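Local coordinates for protein B-agarase (Saccharophagus degradans, PDB 4BQ2) that hydrolyses beta-1,4 linkages of agarose as an exo-acting beta-agarase of glycoside hydrolase family 50, at residues Gly137-Pro142 with Ala710-Asn715; Val153-Val158 with Ser662-Leu667. All coordinates share one frame; numbering follows the deposited sequence.

Contact 1. Residues Gly137-Pro142 with Ala710-Asn715; sequences GLRSNP and AYDGEN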
ATOM      1  N   GLY A 137      10.536  -8.519  11.633  1.00 24.82           N
ATOM      2  CA  GLY A 137      10.515  -7.275  10.862  1.00 22.81           C
ATOM      3  C   GLY A 137      10.231  -7.496   9.388  1.00 22.82           C
ATOM      4  O   GLY A 137      10.496  -6.606   8.559  1.00 21.92           O
ATOM      5  N   LEU A 138       9.681  -8.668   9.077  1.00 21.44           N
ATOM      6  CA  LEU A 138       9.146  -8.994   7.762  1.00 20.79           C
ATOM      7  C   LEU A 138       7.617  -8.985   7.861  1.00 23.26           C
ATOM      8  O   LEU A 138       7.075  -9.459   8.868  1.00 21.69           O
ATOM      9  CB  LEU A 138       9.611 -10.390   7.366  1.00 21.45           C
ATOM     10  CG  LEU A 138      11.000 -10.468   6.703  1.00 20.40           C
ATOM     11  CD1 LEU A 138      12.103 -10.076   7.666  1.00 19.75           C
ATOM     12  CD2 LEU A 138      11.196 -11.871   6.167  1.00 20.21           C
ATOM     13  N   ARG A 139       6.924  -8.437   6.846  1.00 20.64           N
ATOM     14  CA  ARG A 139       5.457  -8.405   6.863  1.00 20.75           C
ATOM     15  C   ARG A 139       4.911  -9.823   6.854  1.00 21.59           C
ATOM     16  O   ARG A 139       3.901 -10.105   7.464  1.00 22.48           O
ATOM     17  CB  ARG A 139       4.875  -7.616   5.661  1.00 21.15           C
ATOM     18  CG  ARG A 139       3.356  -7.399   5.769  1.00 20.84           C
ATOM     19  CD  ARG A 139       3.000  -6.698   7.087  1.00 20.07           C
ATOM     20  NE  ARG A 139       3.806  -5.481   7.287  1.00 20.24           N
ATOM     21  CZ  ARG A 139       3.437  -4.248   6.951  1.00 21.06           C
ATOM     22  NH1 ARG A 139       2.229  -4.017   6.422  1.00 20.06           N
ATOM     23  NH2 ARG A 139       4.267  -3.233   7.179  1.00 20.60           N
ATOM     24  N   SER A 140       5.597 -10.709   6.141  1.00 20.59           N
ATOM     25  CA  SER A 140       5.341 -12.128   6.232  1.00 21.28           C
ATOM     26  C   SER A 140       6.681 -12.831   6.141  1.00 22.32           C
ATOM     27  O   SER A 140       7.627 -12.366   5.456  1.00 21.17           O
ATOM     28  CB  SER A 140       4.405 -12.606   5.121  1.00 22.16           C
ATOM     29  OG  SER A 140       3.671 -13.742   5.550  1.00 25.60           O
ATOM     30  N   ASN A 141       6.749 -13.955   6.840  1.00 21.90           N
ATOM     31  CA  ASN A 141       7.975 -14.690   7.013  1.00 22.29           C
ATOM     32  C   ASN A 141       8.127 -15.794   6.022  1.00 23.37           C
ATOM     33  O   ASN A 141       7.137 -16.297   5.472  1.00 24.38           O
ATOM     34  CB  ASN A 141       8.013 -15.305   8.442  1.00 23.02           C
ATOM     35  CG  ASN A 141       8.602 -14.360   9.468  1.00 24.04           C
ATOM     36  OD1 ASN A 141       9.196 -13.335   9.117  1.00 26.17           O
ATOM     37  ND2 ASN A 141       8.436 -14.684  10.752  1.00 23.89           N
ATOM     38  N   PRO A 142       9.381 -16.254   5.843  1.00 23.89           N
ATOM     39  CA  PRO A 142       9.527 -17.538   5.174  1.00 24.68           C
ATOM     40  C   PRO A 142       8.835 -18.583   6.042  1.00 23.00           C
ATOM     41  O   PRO A 142       8.648 -18.345   7.232  1.00 22.94           O
ATOM     42  CB  PRO A 142      11.055 -17.764   5.134  1.00 24.42           C
ATOM     43  CG  PRO A 142      11.637 -16.799   6.101  1.00 24.35           C
ATOM     44  CD  PRO A 142      10.663 -15.669   6.282  1.00 24.03           C
ATOM     45  N   ALA A 710      13.291  -0.733   5.344  1.00 19.12           N
ATOM     46  CA  ALA A 710      13.644  -0.227   6.681  1.00 20.98           C
ATOM     47  C   ALA A 710      12.471   0.480   7.416  1.00 21.70           C
ATOM     48  O   ALA A 710      12.293   0.332   8.636  1.00 20.16           O
ATOM     49  CB  ALA A 710      14.878   0.684   6.571  1.00 19.84           C
ATOM     50  N   TYR A 711      11.647   1.228   6.679  1.00 20.23           N
ATOM     51  CA  TYR A 711      10.560   1.983   7.298  1.00 20.36           C
ATOM     52  C   TYR A 711       9.570   1.116   8.083  1.00 20.04           C
ATOM     53  O   TYR A 711       9.225   1.456   9.193  1.00 20.64           O
ATOM     54  CB  TYR A 711       9.810   2.789   6.223  1.00 22.41           C
ATOM     55  CG  TYR A 711       8.665   3.690   6.701  1.00 22.97           C
ATOM     56  CD1 TYR A 711       8.831   4.568   7.789  1.00 24.76           C
ATOM     57  CD2 TYR A 711       7.455   3.724   5.996  1.00 23.58           C
ATOM     58  CE1 TYR A 711       7.818   5.444   8.167  1.00 24.78           C
ATOM     59  CE2 TYR A 711       6.429   4.584   6.367  1.00 25.26           C
ATOM     60  CZ  TYR A 711       6.607   5.428   7.454  1.00 26.42           C
ATOM     61  OH  TYR A 711       5.572   6.259   7.825  1.00 24.72           O
ATOM     62  N   ASP A 712       9.110   0.004   7.519  1.00 19.69           N
ATOM     63  CA  ASP A 712       8.012  -0.694   8.174  1.00 20.02           C
ATOM     64  C   ASP A 712       7.903  -2.183   7.869  1.00 19.83           C
ATOM     65  O   ASP A 712       6.872  -2.797   8.187  1.00 18.75           O
ATOM     66  CB  ASP A 712       6.695   0.011   7.793  1.00 20.07           C
ATOM     67  CG  ASP A 712       6.314  -0.242   6.355  1.00 21.33           C
ATOM     68  OD1 ASP A 712       7.158  -0.837   5.616  1.00 18.01           O
ATOM     69  OD2 ASP A 712       5.168   0.126   5.977  1.00 22.02           O
ATOM     70  N   GLY A 713       8.915  -2.746   7.187  1.00 20.80           N
ATOM     71  CA  GLY A 713       8.989  -4.192   6.941  1.00 19.71           C
ATOM     72  C   GLY A 713       8.201  -4.725   5.751  1.00 20.95           C
ATOM     73  O   GLY A 713       8.192  -5.935   5.505  1.00 18.48           O
ATOM     74  N   GLU A 714       7.509  -3.862   5.006  1.00 19.24           N
ATOM     75  CA  GLU A 714       6.904  -4.353   3.759  1.00 20.37           C
ATOM     76  C   GLU A 714       8.020  -5.003   2.916  1.00 21.88           C
ATOM     77  O   GLU A 714       9.098  -4.396   2.710  1.00 20.65           O
ATOM     78  CB  GLU A 714       6.228  -3.224   2.956  1.00 20.62           C
ATOM     79  CG  GLU A 714       4.938  -2.680   3.586  1.00 19.02           C
ATOM     80  CD  GLU A 714       4.261  -1.627   2.723  1.00 20.72           C
ATOM     81  OE1 GLU A 714       4.702  -1.410   1.560  1.00 19.81           O
ATOM     82  OE2 GLU A 714       3.262  -1.025   3.197  1.00 19.83           O
ATOM     83  N   ASN A 715       7.741  -6.210   2.429  1.00 21.92           N
ATOM     84  CA  ASN A 715       8.715  -7.061   1.752  1.00 21.52           C
ATOM     85  C   ASN A 715       8.118  -7.675   0.507  1.00 21.49           C
ATOM     86  O   ASN A 715       8.205  -8.887   0.296  1.00 21.52           O
ATOM     87  CB  ASN A 715       9.261  -8.161   2.722  1.00 21.76           C
ATOM     88  CG  ASN A 715       8.173  -9.111   3.251  1.00 22.97           C
ATOM     89  OD1 ASN A 715       6.971  -8.809   3.210  1.00 22.47           O
ATOM     90  ND2 ASN A 715       8.599 -10.286   3.730  1.00 20.66           N
TER
HETATM   91  O   HOH W   1       1.967  -1.124   5.561  1.00 24.22           O
HETATM   92  O   HOH W   2       3.247  -0.303   7.995  1.00 29.87           O
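Arg139 sets out with CG anti to its backbone N (chi1 -172°) and bends at chi2 and chi3, which lays its guanidinium along the Asp712-Glu714 turn. Asn715 has CG between its backbone N and carbonyl carbon (chi1 61°), which turns its amide nitrogen to Ser140 O. NH2 of Arg139 gives a hydrogen bond to Asp712 O at 2.8 Å. The acceptor lies in the guanidinium plane, but the nitrogen stands above the carbonyl plane. Glu714 CG covers one guanidinium face, 3.7 Å from Arg139 NH2. The ion pair from Arg139 NH2 to Asp712 OD2 is long at 3.7 Å, and a water joins the same two atoms. A second water links Arg139 NH1 to Glu714 OE2. Asp712 OD1 accepts from Glu714 N at 3.1 Å, closing an Asx turn, and also pairs with Arg709.

Backbone N of Arg139 bonds to Gly713 O at 3.1 Å. Asn715 ND2 reaches Ser140 O at 2.9 Å, in the carbonyl plane. Gly713 CA packs 3.3 Å from Gly137 O, so the two backbones come close here. Asn715 OD1 is buried without a polar partner, 3.4 Å from Arg139 CB. The chemistry implies a polar, water-assisted seam between the N-terminal CBM-like domain and a loop after strand 693-699. The arginine charge is probably offset in part by Asp712 and Glu714, largely through water, and both acids are shared with Arg709, Glu714 only weakly.

Contact 2. Residues Val153-Val158 with Ser662-Leu667; sequences VWMWGV and SYHPGL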
ATOM      1  N   VAL A 153      -0.480 -16.031   3.531  1.00 17.74           N
ATOM      2  CA  VAL A 153       0.466 -14.965   3.830  1.00 18.85           C
ATOM      3  C   VAL A 153      -0.122 -14.049   4.875  1.00 17.84           C
ATOM      4  O   VAL A 153      -1.301 -13.701   4.794  1.00 17.34           O
ATOM      5  CB  VAL A 153       0.744 -14.141   2.562  1.00 18.08           C
ATOM      6  CG1 VAL A 153       1.686 -12.977   2.805  1.00 18.72           C
ATOM      7  CG2 VAL A 153       1.285 -15.053   1.468  1.00 18.64           C
ATOM      8  N   TRP A 154       0.703 -13.564   5.798  1.00 18.99           N
ATOM      9  CA  TRP A 154       0.204 -12.651   6.810  1.00 18.18           C
ATOM     10  C   TRP A 154      -0.146 -11.299   6.187  1.00 18.72           C
ATOM     11  O   TRP A 154       0.652 -10.749   5.420  1.00 21.41           O
ATOM     12  CB  TRP A 154       1.253 -12.430   7.903  1.00 19.17           C
ATOM     13  CG  TRP A 154       0.743 -11.522   8.972  1.00 18.61           C
ATOM     14  CD1 TRP A 154       1.132 -10.234   9.215  1.00 19.86           C
ATOM     15  CD2 TRP A 154      -0.263 -11.832   9.936  1.00 19.77           C
ATOM     16  NE1 TRP A 154       0.407  -9.707  10.264  1.00 18.72           N
ATOM     17  CE2 TRP A 154      -0.454 -10.676  10.726  1.00 19.24           C
ATOM     18  CE3 TRP A 154      -1.030 -12.985  10.211  1.00 19.97           C
ATOM     19  CZ2 TRP A 154      -1.359 -10.639  11.803  1.00 19.77           C
ATOM     20  CZ3 TRP A 154      -1.952 -12.945  11.287  1.00 20.57           C
ATOM     21  CH2 TRP A 154      -2.107 -11.774  12.062  1.00 19.67           C
ATOM     22  N   MET A 155      -1.317 -10.767   6.555  1.00 19.25           N
ATOM     23  CA  MET A 155      -1.785  -9.459   6.113  1.00 18.91           C
ATOM     24  C   MET A 155      -1.877  -8.487   7.291  1.00 19.71           C
ATOM     25  O   MET A 155      -1.138  -7.471   7.356  1.00 21.55           O
ATOM     26  CB  MET A 155      -3.129  -9.589   5.361  1.00 18.50           C
ATOM     27  CG  MET A 155      -3.051 -10.504   4.139  1.00 17.81           C
ATOM     28  SD  MET A 155      -1.991  -9.864   2.815  1.00 18.57           S
ATOM     29  CE  MET A 155      -3.166  -8.778   2.001  1.00 18.17           C
ATOM     30  N   TRP A 156      -2.767  -8.777   8.237  1.00 19.66           N
ATOM     31  CA  TRP A 156      -2.927  -7.904   9.419  1.00 19.25           C
ATOM     32  C   TRP A 156      -3.839  -8.574  10.425  1.00 20.22           C
ATOM     33  O   TRP A 156      -4.500  -9.575  10.108  1.00 19.19           O
ATOM     34  CB  TRP A 156      -3.563  -6.550   9.026  1.00 19.26           C
ATOM     35  CG  TRP A 156      -4.687  -6.700   8.043  1.00 18.90           C
ATOM     36  CD1 TRP A 156      -5.962  -7.127   8.290  1.00 19.03           C
ATOM     37  CD2 TRP A 156      -4.616  -6.446   6.639  1.00 20.06           C
ATOM     38  NE1 TRP A 156      -6.695  -7.151   7.122  1.00 19.50           N
ATOM     39  CE2 TRP A 156      -5.884  -6.747   6.092  1.00 19.94           C
ATOM     40  CE3 TRP A 156      -3.595  -5.992   5.784  1.00 20.73           C
ATOM     41  CZ2 TRP A 156      -6.163  -6.606   4.724  1.00 20.73           C
ATOM     42  CZ3 TRP A 156      -3.869  -5.873   4.410  1.00 21.12           C
ATOM     43  CH2 TRP A 156      -5.146  -6.169   3.903  1.00 20.54           C
ATOM     44  N   GLY A 157      -3.903  -7.989  11.627  1.00 20.55           N
ATOM     45  CA  GLY A 157      -4.888  -8.389  12.619  1.00 21.70           C
ATOM     46  C   GLY A 157      -4.225  -8.980  13.856  1.00 22.24           C
ATOM     47  O   GLY A 157      -3.043  -8.708  14.157  1.00 22.16           O
ATOM     48  N   VAL A 158      -4.973  -9.821  14.560  1.00 21.48           N
ATOM     49  CA  VAL A 158      -4.505 -10.349  15.849  1.00 23.12           C
ATOM     50  C   VAL A 158      -3.738 -11.662  15.652  1.00 23.51           C
ATOM     51  O   VAL A 158      -4.282 -12.615  15.082  1.00 24.50           O
ATOM     52  CB  VAL A 158      -5.675 -10.534  16.856  1.00 22.86           C
ATOM     53  CG1 VAL A 158      -5.168 -11.192  18.133  1.00 24.67           C
ATOM     54  CG2 VAL A 158      -6.318  -9.191  17.184  1.00 25.68           C
ATOM     55  N   SER A 662      10.050 -13.970  -3.474  1.00 17.67           N
ATOM     56  CA  SER A 662       9.493 -13.170  -2.385  1.00 16.99           C
ATOM     57  C   SER A 662       8.731 -13.988  -1.355  1.00 18.41           C
ATOM     58  O   SER A 662       8.048 -14.921  -1.687  1.00 18.16           O
ATOM     59  CB  SER A 662       8.557 -12.069  -2.930  1.00 17.60           C
ATOM     60  OG  SER A 662       8.218 -11.176  -1.886  1.00 19.67           O
ATOM     61  N   TYR A 663       8.786 -13.568  -0.103  1.00 18.50           N
ATOM     62  CA  TYR A 663       7.956 -14.189   0.932  1.00 21.03           C
ATOM     63  C   TYR A 663       6.538 -13.637   0.981  1.00 21.85           C
ATOM     64  O   TYR A 663       5.713 -14.147   1.723  1.00 21.78           O
ATOM     65  CB  TYR A 663       8.575 -13.943   2.297  1.00 22.93           C
ATOM     66  CG  TYR A 663      10.026 -14.369   2.394  1.00 26.07           C
ATOM     67  CD1 TYR A 663      10.441 -15.591   1.878  1.00 26.77           C
ATOM     68  CD2 TYR A 663      10.969 -13.558   3.029  1.00 26.78           C
ATOM     69  CE1 TYR A 663      11.756 -16.012   1.984  1.00 29.46           C
ATOM     70  CE2 TYR A 663      12.292 -13.961   3.124  1.00 29.00           C
ATOM     71  CZ  TYR A 663      12.681 -15.187   2.602  1.00 30.67           C
ATOM     72  OH  TYR A 663      14.014 -15.589   2.693  1.00 35.20           O
ATOM     73  N   HIS A 664       6.275 -12.577   0.226  1.00 19.78           N
ATOM     74  CA  HIS A 664       5.000 -11.874   0.322  1.00 21.60           C
ATOM     75  C   HIS A 664       4.753 -11.231  -1.022  1.00 21.94           C
ATOM     76  O   HIS A 664       5.622 -10.513  -1.540  1.00 21.71           O
ATOM     77  CB  HIS A 664       5.092 -10.788   1.400  1.00 21.50           C
ATOM     78  CG  HIS A 664       3.763 -10.306   1.902  1.00 21.14           C
ATOM     79  ND1 HIS A 664       2.714  -9.977   1.064  1.00 20.28           N
ATOM     80  CD2 HIS A 664       3.332 -10.065   3.160  1.00 19.56           C
ATOM     81  CE1 HIS A 664       1.678  -9.603   1.794  1.00 20.32           C
ATOM     82  NE2 HIS A 664       2.030  -9.642   3.066  1.00 20.25           N
ATOM     83  N   PRO A 665       3.600 -11.534  -1.621  1.00 23.10           N
ATOM     84  CA  PRO A 665       3.282 -10.977  -2.924  1.00 21.83           C
ATOM     85  C   PRO A 665       2.970  -9.484  -2.878  1.00 22.69           C
ATOM     86  O   PRO A 665       3.241  -8.789  -3.856  1.00 24.76           O
ATOM     87  CB  PRO A 665       2.078 -11.780  -3.383  1.00 22.29           C
ATOM     88  CG  PRO A 665       1.583 -12.533  -2.208  1.00 22.63           C
ATOM     89  CD  PRO A 665       2.555 -12.435  -1.093  1.00 21.42           C
ATOM     90  N   GLY A 666       2.517  -8.987  -1.730  1.00 18.65           N
ATOM     91  CA  GLY A 666       1.979  -7.630  -1.621  1.00 18.10           C
ATOM     92  C   GLY A 666       0.485  -7.643  -1.275  1.00 17.46           C
ATOM     93  O   GLY A 666      -0.028  -8.638  -0.785  1.00 15.45           O
ATOM     94  N   LEU A 667      -0.231  -6.555  -1.559  1.00 17.21           N
ATOM     95  CA  LEU A 667      -1.668  -6.464  -1.213  1.00 16.21           C
ATOM     96  C   LEU A 667      -2.641  -7.286  -2.084  1.00 14.86           C
ATOM     97  O   LEU A 667      -3.679  -7.776  -1.629  1.00 15.41           O
ATOM     98  CB  LEU A 667      -2.100  -4.972  -1.136  1.00 16.58           C
ATOM     99  CG  LEU A 667      -1.412  -4.274   0.053  1.00 19.35           C
ATOM    100  CD1 LEU A 667      -1.540  -2.758   0.019  1.00 19.75           C
ATOM    101  CD2 LEU A 667      -1.926  -4.825   1.397  1.00 20.74           C
TER
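Val153, Met155 and His664 bury the most surface here. CG1 of Val153 sits over the centre of the His664 ring, 3.3 Å from its centroid, a CH-pi contact. The methyl is anti to the backbone N of Val153 (chi1 178°), which directs it at the ring. CG2 of the same valine meets Pro665 CD tip to tip at 3.9 Å.

The imidazole uses both nitrogens. NE2 of His664 donates a weak hydrogen bond to Trp154 O at 2.9 Å, bent to 128° at the hydrogen. ND1 accepts from Gly666 N at 3.0 Å. The Tyr716 ring also meets it, the planes about 50° apart. Met155 SD approaches the imidazole obliquely, 3.8 Å from His664 CE1. Bent at chi2 and chi3, the methionine brings CE to Leu667 O at 3.8 Å. Leu667 CD2 then touches the edge of the Trp156 indole at CZ3, 3.7 Å away.

Met155 and Trp156 both face Thr99 in a classic beta bulge, and the chain turns a corner at Trp156. Because ND1 accepts a backbone N-H, the histidine is probably neutral, with its proton on NE2. Its ring, fixed to its own loop through ND1, is pressed against strand 150-155.

How the contacts relate
Both contacts are largely buried and join the N-terminal CBM-like domain to loops of the C-terminal half of the chain. Contact 2 is nested inside the chain loop closed by contact 1, and their centres lie 9 Å apart. They meet directly: Ser140 OG probably bonds to Trp154 N at 3.0 Å, and Asn715 OD1 packs 3.3 Å from His664 CB. Contact 1 joins two loops through charge, backbone carbonyls and water. Contact 2 sets strand 150-155 and the turn after it against a loop and relies mainly on apolar and aromatic surfaces. Glycerol, probably from the crystallisation liquor, lies near Glu714 in contact 1 and Leu667 in contact 2, both partly exposed.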